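Local coordinates for glycosyl hydrolases family 31 family protein (Aspergillus niger, PDB 6DRU), which releases alpha-linked xylose from the non-reducing terminal glucose of xyloglucan oligosaccharides as a glycoside hydrolase of family 31, at residues A[75-80]-A[100-105]; A[3-8]-A[21-26]. All blocks are in the same frame, centred on the assembly; numbering follows the deposited sequence.

Interaction 1: A[75-80]-A[100-105]; sequences TLRNGN and YRVNDD. With NAG (2-acetamido-2-deoxy-beta-D-glucopyranose), chain L.
Asn80 and Val102 carry the backbone link between the two segments: Val102 N donates to Asn80 O over 2.6 Å, lying in the plane of that carbonyl, and the bond is nearly straight, at 170° about the hydrogen. The same oxygen receives a weaker CA-H contact from Arg101 CA at 3.2 Å, and Asn80 CB rests 3.7 Å from Val102 O. The side chain of Val102 points toward 75-80 and meets Arg77. With CG anti to the backbone N (chi1 175°) and every later torsion extended, Arg77 carries its guanidinium out across the valine, the two side chains crossing at about a right angle. Val102 CG2 sits over the centre of the guanidinium, 4.0 Å above its plane, while CG1 is 3.8 Å from Arg77 NH2. The flat group is fixed at its edge by Arg77 NE donating to Gly79 O at 3.0 Å, almost exactly in the guanidinium plane. On the face opposite Val102, the ring of Phe3 makes a cation-pi contact.

Farther out, Asp27 accepts a hydrogen bond from Asn80 N, Ile82 packs on both Arg77 and Val102, and Arg101 turns its polar end to the carbonyl of Lys185. Gly79 and Asn80 have backbone angles close to those of a type II' turn, the glycine taking the positive-phi position. They form the tight turn of the beta hairpin between strands 74-78 and 81-85, tied here to the end of strand 98-102 in a four-stranded antiparallel sheet.

Interaction 2: A[3-8]-A[21-26]; sequences FAPNST and IQPFGY. With NAG (2-acetamido-2-deoxy-beta-D-glucopyranose), chain L.
The loop 3-8 passes over the end of strand 17-23 without pairing with it, Thr8 and Gln22 lying closest in backbone at 6.1 Å between their CA atoms. Pro23 is the central side chain of the contact. Its CB is directed toward the loop, and the ring offers different atoms to successive loop residues: CB meets Pro5 CG at 3.8 Å, CG lies 3.3 Å from Ser7 O, and CD is 3.6 Å from Thr8 O. The two proline rings meet at an oblique angle, and Thr8 O also rests 3.8 Å from Gln22 CB. The amide of Gln22 is engaged beyond the contact, with NE2 donating to the carbonyls of Ser63 and Gly61 and OE1 held by Arg32.

Asn6 starts away from 21-26 and carries the glycan. Its CG stands between the backbone N and the carbonyl carbon (chi1 65°), and ND2 is bonded covalently to NAG C1 at 1.5 Å. Asn6, Ser7 and Thr8 form an N-glycosylation sequon of the Asn-X-Thr type. The contact thus lays a glycosylated N-terminal loop over the second strand of the hairpin it leads into, formed by strands 10-14 and 17-23 of a mixed beta sheet.

How the interactions relate
Interactions 1 and 2 have centres 11 Å apart and touch directly, although interaction 2 closes before interaction 1 opens along the chain. Gly79 N probably donates to Phe3 O at 2.9 Å, which would tie the hairpin turn of interaction 1 to the N-terminal loop of interaction 2. Asn78 reaches both segments of interaction 2: ND2 lies 3.0 Å from Gly25 O, a probable hydrogen bond, and OD1 packs 3.3 Å from Pro5 CG. The sugar on Asn6 also leans toward interaction 1, with NAG O4 3.7 Å from Thr75 O. Interaction 1 joins a hairpin turn to a strand end and interaction 2 a loop to a strand end, both away from the xylose pocket that holds Asp395 and Asp487.

Interaction 1: A[75-80]-A[100-105]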
loop_
_atom_site.group_PDB
_atom_site.type_symbol
_atom_site.label_atom_id
_atom_site.label_comp_id
_atom_site.label_asym_id
_atom_site.label_seq_id
_atom_site.Cartn_x
_atom_site.Cartn_y
_atom_site.Cartn_z
ATOM N N THR A 75 -27.282 -29.163 7.275
ATOM C CA THR A 75 -26.481 -30.089 8.064
ATOM C C THR A 75 -25.833 -31.110 7.142
ATOM O O THR A 75 -26.471 -31.615 6.214
ATOM C CB THR A 75 -27.332 -30.800 9.130
ATOM O OG1 THR A 75 -27.939 -29.827 9.991
ATOM C CG2 THR A 75 -26.479 -31.742 9.968
ATOM N N LEU A 76 -24.562 -31.410 7.403
ATOM C CA LEU A 76 -23.810 -32.391 6.637
ATOM C C LEU A 76 -22.954 -33.197 7.601
ATOM O O LEU A 76 -22.347 -32.637 8.517
ATOM C CB LEU A 76 -22.932 -31.722 5.568
ATOM C CG LEU A 76 -22.773 -32.438 4.222
ATOM C CD1 LEU A 76 -22.035 -31.546 3.236
ATOM C CD2 LEU A 76 -22.062 -33.782 4.358
ATOM N N ARG A 77 -22.915 -34.510 7.395
ATOM C CA ARG A 77 -22.187 -35.409 8.277
ATOM C C ARG A 77 -21.224 -36.266 7.471
ATOM O O ARG A 77 -21.579 -36.791 6.411
ATOM C CB ARG A 77 -23.138 -36.315 9.070
ATOM C CG ARG A 77 -22.418 -37.349 9.920
ATOM C CD ARG A 77 -23.365 -38.114 10.824
ATOM N NE ARG A 77 -22.648 -39.104 11.623
ATOM C CZ ARG A 77 -23.215 -39.879 12.539
ATOM N NH1 ARG A 77 -24.515 -39.783 12.781
ATOM N NH2 ARG A 77 -22.479 -40.751 13.214
ATOM N N ASN A 78 -20.004 -36.397 7.987
ATOM C CA ASN A 78 -18.989 -37.275 7.412
ATOM C C ASN A 78 -18.260 -37.941 8.569
ATOM O O ASN A 78 -17.557 -37.269 9.330
ATOM C CB ASN A 78 -18.016 -36.497 6.525
ATOM C CG ASN A 78 -16.837 -37.338 6.077
ATOM O OD1 ASN A 78 -16.950 -38.554 5.919
ATOM N ND2 ASN A 78 -15.692 -36.694 5.878
ATOM N N GLY A 79 -18.426 -39.251 8.706
ATOM C CA GLY A 79 -17.807 -39.941 9.827
ATOM C C GLY A 79 -18.476 -39.545 11.127
ATOM O O GLY A 79 -19.704 -39.593 11.257
ATOM N N ASN A 80 -17.670 -39.134 12.105
ATOM C CA ASN A 80 -18.180 -38.718 13.402
ATOM C C ASN A 80 -18.207 -37.203 13.565
ATOM O O ASN A 80 -18.508 -36.714 14.658
ATOM C CB ASN A 80 -17.367 -39.360 14.535
ATOM C CG ASN A 80 -15.882 -39.024 14.472
ATOM O OD1 ASN A 80 -15.484 -37.976 13.964
ATOM N ND2 ASN A 80 -15.054 -39.919 15.001
ATOM N N TYR A 100 -19.434 -30.217 15.089
ATOM C CA TYR A 100 -19.694 -31.101 16.214
ATOM C C TYR A 100 -19.060 -32.463 15.968
ATOM O O TYR A 100 -18.808 -32.858 14.827
ATOM C CB TYR A 100 -21.200 -31.279 16.453
ATOM C CG TYR A 100 -21.950 -30.003 16.758
ATOM C CD1 TYR A 100 -22.356 -29.151 15.739
ATOM C CD2 TYR A 100 -22.267 -29.659 18.067
ATOM C CE1 TYR A 100 -23.048 -27.986 16.016
ATOM C CE2 TYR A 100 -22.959 -28.498 18.353
ATOM C CZ TYR A 100 -23.347 -27.664 17.324
ATOM O OH TYR A 100 -24.036 -26.506 17.605
ATOM N N ARG A 101 -18.803 -33.182 17.058
ATOM C CA ARG A 101 -18.395 -34.578 17.003
ATOM C C ARG A 101 -19.488 -35.456 17.595
ATOM O O ARG A 101 -20.048 -35.140 18.649
ATOM C CB ARG A 101 -17.082 -34.817 17.755
ATOM C CG ARG A 101 -16.891 -36.272 18.170
ATOM C CD ARG A 101 -15.473 -36.577 18.612
ATOM N NE ARG A 101 -14.984 -35.634 19.613
ATOM C CZ ARG A 101 -15.416 -35.587 20.867
ATOM N NH1 ARG A 101 -16.355 -36.425 21.277
ATOM N NH2 ARG A 101 -14.913 -34.695 21.712
ATOM N N VAL A 102 -19.783 -36.561 16.918
ATOM C CA VAL A 102 -20.731 -37.549 17.419
ATOM C C VAL A 102 -19.958 -38.512 18.311
ATOM O O VAL A 102 -19.118 -39.278 17.832
ATOM C CB VAL A 102 -21.433 -38.289 16.275
ATOM C CG1 VAL A 102 -22.208 -39.480 16.812
ATOM C CG2 VAL A 102 -22.351 -37.347 15.523
ATOM N N ASN A 103 -20.236 -38.470 19.611
ATOM C CA ASN A 103 -19.534 -39.317 20.559
ATOM C C ASN A 103 -20.040 -40.756 20.468
ATOM O O ASN A 103 -21.018 -41.063 19.780
ATOM C CB ASN A 103 -19.701 -38.784 21.981
ATOM C CG ASN A 103 -19.390 -37.305 22.090
ATOM O OD1 ASN A 103 -18.372 -36.834 21.583
ATOM N ND2 ASN A 103 -20.270 -36.563 22.754
ATOM N N ASP A 104 -19.354 -41.650 21.183
ATOM C CA ASP A 104 -19.746 -43.054 21.173
ATOM C C ASP A 104 -21.094 -43.268 21.849
ATOM O O ASP A 104 -21.850 -44.160 21.449
ATOM C CB ASP A 104 -18.670 -43.907 21.843
ATOM C CG ASP A 104 -17.347 -43.870 21.099
ATOM O OD1 ASP A 104 -17.364 -43.726 19.857
ATOM O OD2 ASP A 104 -16.289 -43.990 21.755
ATOM N N ASP A 105 -21.412 -42.465 22.863
ATOM C CA ASP A 105 -22.664 -42.596 23.598
ATOM C C ASP A 105 -23.842 -41.915 22.908
ATOM O O ASP A 105 -24.881 -41.719 23.546
ATOM C CB ASP A 105 -22.502 -42.041 25.019
ATOM C CG ASP A 105 -22.222 -40.547 25.039
ATOM O OD1 ASP A 105 -21.912 -39.976 23.973
ATOM O OD2 ASP A 105 -22.317 -39.940 26.127
HETATM C C1 NAG L . -28.147 -35.874 3.935
HETATM C C2 NAG L . -29.436 -35.269 3.420
HETATM C C3 NAG L . -29.769 -34.008 4.128
HETATM C C4 NAG L . -29.743 -34.217 5.627
HETATM C C5 NAG L . -28.428 -34.837 6.046
HETATM C C6 NAG L . -28.457 -35.133 7.530
HETATM C C7 NAG L . -29.747 -36.026 1.097
HETATM C C8 NAG L . -29.635 -35.769 -0.389
HETATM N N2 NAG L . -29.331 -35.033 2.021
HETATM O O3 NAG L . -31.028 -33.548 3.692
HETATM O O4 NAG L . -29.903 -32.980 6.281
HETATM O O5 NAG L . -28.224 -36.034 5.331
HETATM O O6 NAG L . -27.150 -35.044 8.052
HETATM O O7 NAG L . -30.194 -37.083 1.498
#

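Interaction 2: A[3-8]-A[21-26]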
loop_
_atom_site.group_PDB
_atom_site.type_symbol
_atom_site.label_atom_id
_atom_site.label_comp_id
_atom_site.label_asym_id
_atom_site.label_seq_id
_atom_site.Cartn_x
_atom_site.Cartn_y
_atom_site.Cartn_z
ATOM N N PHE A 3 -19.595 -44.159 8.549
ATOM C CA PHE A 3 -20.714 -43.282 8.202
ATOM C C PHE A 3 -20.278 -42.384 7.046
ATOM O O PHE A 3 -19.861 -41.236 7.223
ATOM C CB PHE A 3 -21.157 -42.472 9.415
ATOM C CG PHE A 3 -22.554 -41.922 9.304
ATOM C CD1 PHE A 3 -22.854 -40.919 8.395
ATOM C CD2 PHE A 3 -23.568 -42.405 10.116
ATOM C CE1 PHE A 3 -24.139 -40.414 8.292
ATOM C CE2 PHE A 3 -24.854 -41.902 10.020
ATOM C CZ PHE A 3 -25.139 -40.905 9.108
ATOM N N ALA A 4 -20.382 -42.929 5.837
ATOM C CA ALA A 4 -20.005 -42.194 4.639
ATOM C C ALA A 4 -20.934 -40.998 4.424
ATOM O O ALA A 4 -22.099 -41.026 4.833
ATOM C CB ALA A 4 -20.045 -43.114 3.420
ATOM N N PRO A 5 -20.447 -39.936 3.787
ATOM C CA PRO A 5 -21.280 -38.750 3.586
ATOM C C PRO A 5 -22.243 -38.927 2.423
ATOM O O PRO A 5 -22.038 -39.742 1.521
ATOM C CB PRO A 5 -20.264 -37.635 3.293
ATOM C CG PRO A 5 -18.900 -38.294 3.284
ATOM C CD PRO A 5 -19.113 -39.767 3.190
ATOM N N ASN A 6 -23.315 -38.139 2.462
ATOM C CA ASN A 6 -24.340 -38.156 1.429
ATOM C C ASN A 6 -24.260 -36.956 0.497
ATOM O O ASN A 6 -25.160 -36.763 -0.326
ATOM C CB ASN A 6 -25.728 -38.220 2.068
ATOM C CG ASN A 6 -26.053 -36.978 2.872
ATOM O OD1 ASN A 6 -25.161 -36.251 3.309
ATOM N ND2 ASN A 6 -27.342 -36.726 3.071
ATOM N N SER A 7 -23.210 -36.149 0.611
ATOM C CA SER A 7 -23.046 -34.963 -0.213
ATOM C C SER A 7 -21.563 -34.761 -0.477
ATOM O O SER A 7 -20.738 -34.924 0.426
ATOM C CB SER A 7 -23.647 -33.725 0.469
ATOM O OG SER A 7 -23.461 -32.559 -0.316
ATOM N N THR A 8 -21.230 -34.403 -1.717
ATOM C CA THR A 8 -19.839 -34.161 -2.081
ATOM C C THR A 8 -19.340 -32.798 -1.623
ATOM O O THR A 8 -18.134 -32.540 -1.703
ATOM C CB THR A 8 -19.657 -34.288 -3.593
ATOM O OG1 THR A 8 -20.386 -33.243 -4.253
ATOM C CG2 THR A 8 -20.173 -35.631 -4.073
ATOM N N ILE A 21 -17.504 -25.967 1.458
ATOM C CA ILE A 21 -17.235 -26.939 2.511
ATOM C C ILE A 21 -17.417 -28.330 1.920
ATOM O O ILE A 21 -18.484 -28.646 1.378
ATOM C CB ILE A 21 -18.157 -26.733 3.722
ATOM C CG1 ILE A 21 -18.199 -25.256 4.117
ATOM C CG2 ILE A 21 -17.690 -27.582 4.893
ATOM C CD1 ILE A 21 -19.604 -24.705 4.232
ATOM N N GLN A 22 -16.381 -29.161 2.023
ATOM C CA GLN A 22 -16.426 -30.510 1.486
ATOM C C GLN A 22 -15.996 -31.516 2.544
ATOM O O GLN A 22 -15.096 -31.233 3.345
ATOM C CB GLN A 22 -15.510 -30.651 0.262
ATOM C CG GLN A 22 -15.668 -29.557 -0.773
ATOM C CD GLN A 22 -14.563 -29.583 -1.808
ATOM O OE1 GLN A 22 -13.405 -29.299 -1.503
ATOM N NE2 GLN A 22 -14.915 -29.930 -3.040
ATOM N N PRO A 23 -16.616 -32.694 2.576
ATOM C CA PRO A 23 -16.063 -33.783 3.386
ATOM C C PRO A 23 -14.698 -34.178 2.849
ATOM O O PRO A 23 -14.491 -34.268 1.637
ATOM C CB PRO A 23 -17.091 -34.908 3.223
ATOM C CG PRO A 23 -17.794 -34.594 1.941
ATOM C CD PRO A 23 -17.837 -33.098 1.860
ATOM N N PHE A 24 -13.755 -34.397 3.762
ATOM C CA PHE A 24 -12.361 -34.608 3.384
ATOM C C PHE A 24 -11.747 -35.633 4.325
ATOM O O PHE A 24 -11.514 -35.340 5.501
ATOM C CB PHE A 24 -11.584 -33.292 3.420
ATOM C CG PHE A 24 -10.520 -33.192 2.375
ATOM C CD1 PHE A 24 -10.845 -32.870 1.070
ATOM C CD2 PHE A 24 -9.193 -33.418 2.693
ATOM C CE1 PHE A 24 -9.867 -32.778 0.100
ATOM C CE2 PHE A 24 -8.209 -33.326 1.731
ATOM C CZ PHE A 24 -8.547 -33.006 0.431
ATOM N N GLY A 25 -11.470 -36.825 3.804
ATOM C CA GLY A 25 -10.916 -37.892 4.608
ATOM C C GLY A 25 -11.891 -38.390 5.669
ATOM O O GLY A 25 -13.072 -38.044 5.702
ATOM N N TYR A 26 -11.357 -39.232 6.551
ATOM C CA TYR A 26 -12.147 -39.774 7.648
ATOM C C TYR A 26 -12.404 -38.688 8.684
ATOM O O TYR A 26 -11.462 -38.073 9.194
ATOM C CB TYR A 26 -11.430 -40.960 8.287
ATOM C CG TYR A 26 -11.403 -42.210 7.435
ATOM C CD1 TYR A 26 -12.544 -42.651 6.781
ATOM C CD2 TYR A 26 -10.239 -42.952 7.294
ATOM C CE1 TYR A 26 -12.526 -43.794 6.005
ATOM C CE2 TYR A 26 -10.210 -44.097 6.520
ATOM C CZ TYR A 26 -11.357 -44.512 5.878
ATOM O OH TYR A 26 -11.339 -45.650 5.105
HETATM C C1 NAG L . -28.147 -35.874 3.935
HETATM C C2 NAG L . -29.436 -35.269 3.420
HETATM C C3 NAG L . -29.769 -34.008 4.128
HETATM C C4 NAG L . -29.743 -34.217 5.627
HETATM C C5 NAG L . -28.428 -34.837 6.046
HETATM C C6 NAG L . -28.457 -35.133 7.530
HETATM C C7 NAG L . -29.747 -36.026 1.097
HETATM C C8 NAG L . -29.635 -35.769 -0.389
HETATM N N2 NAG L . -29.331 -35.033 2.021
HETATM O O3 NAG L . -31.028 -33.548 3.692
HETATM O O4 NAG L . -29.903 -32.980 6.281
HETATM O O5 NAG L . -28.224 -36.034 5.331
HETATM O O6 NAG L . -27.150 -35.044 8.052
HETATM O O7 NAG L . -30.194 -37.083 1.498
#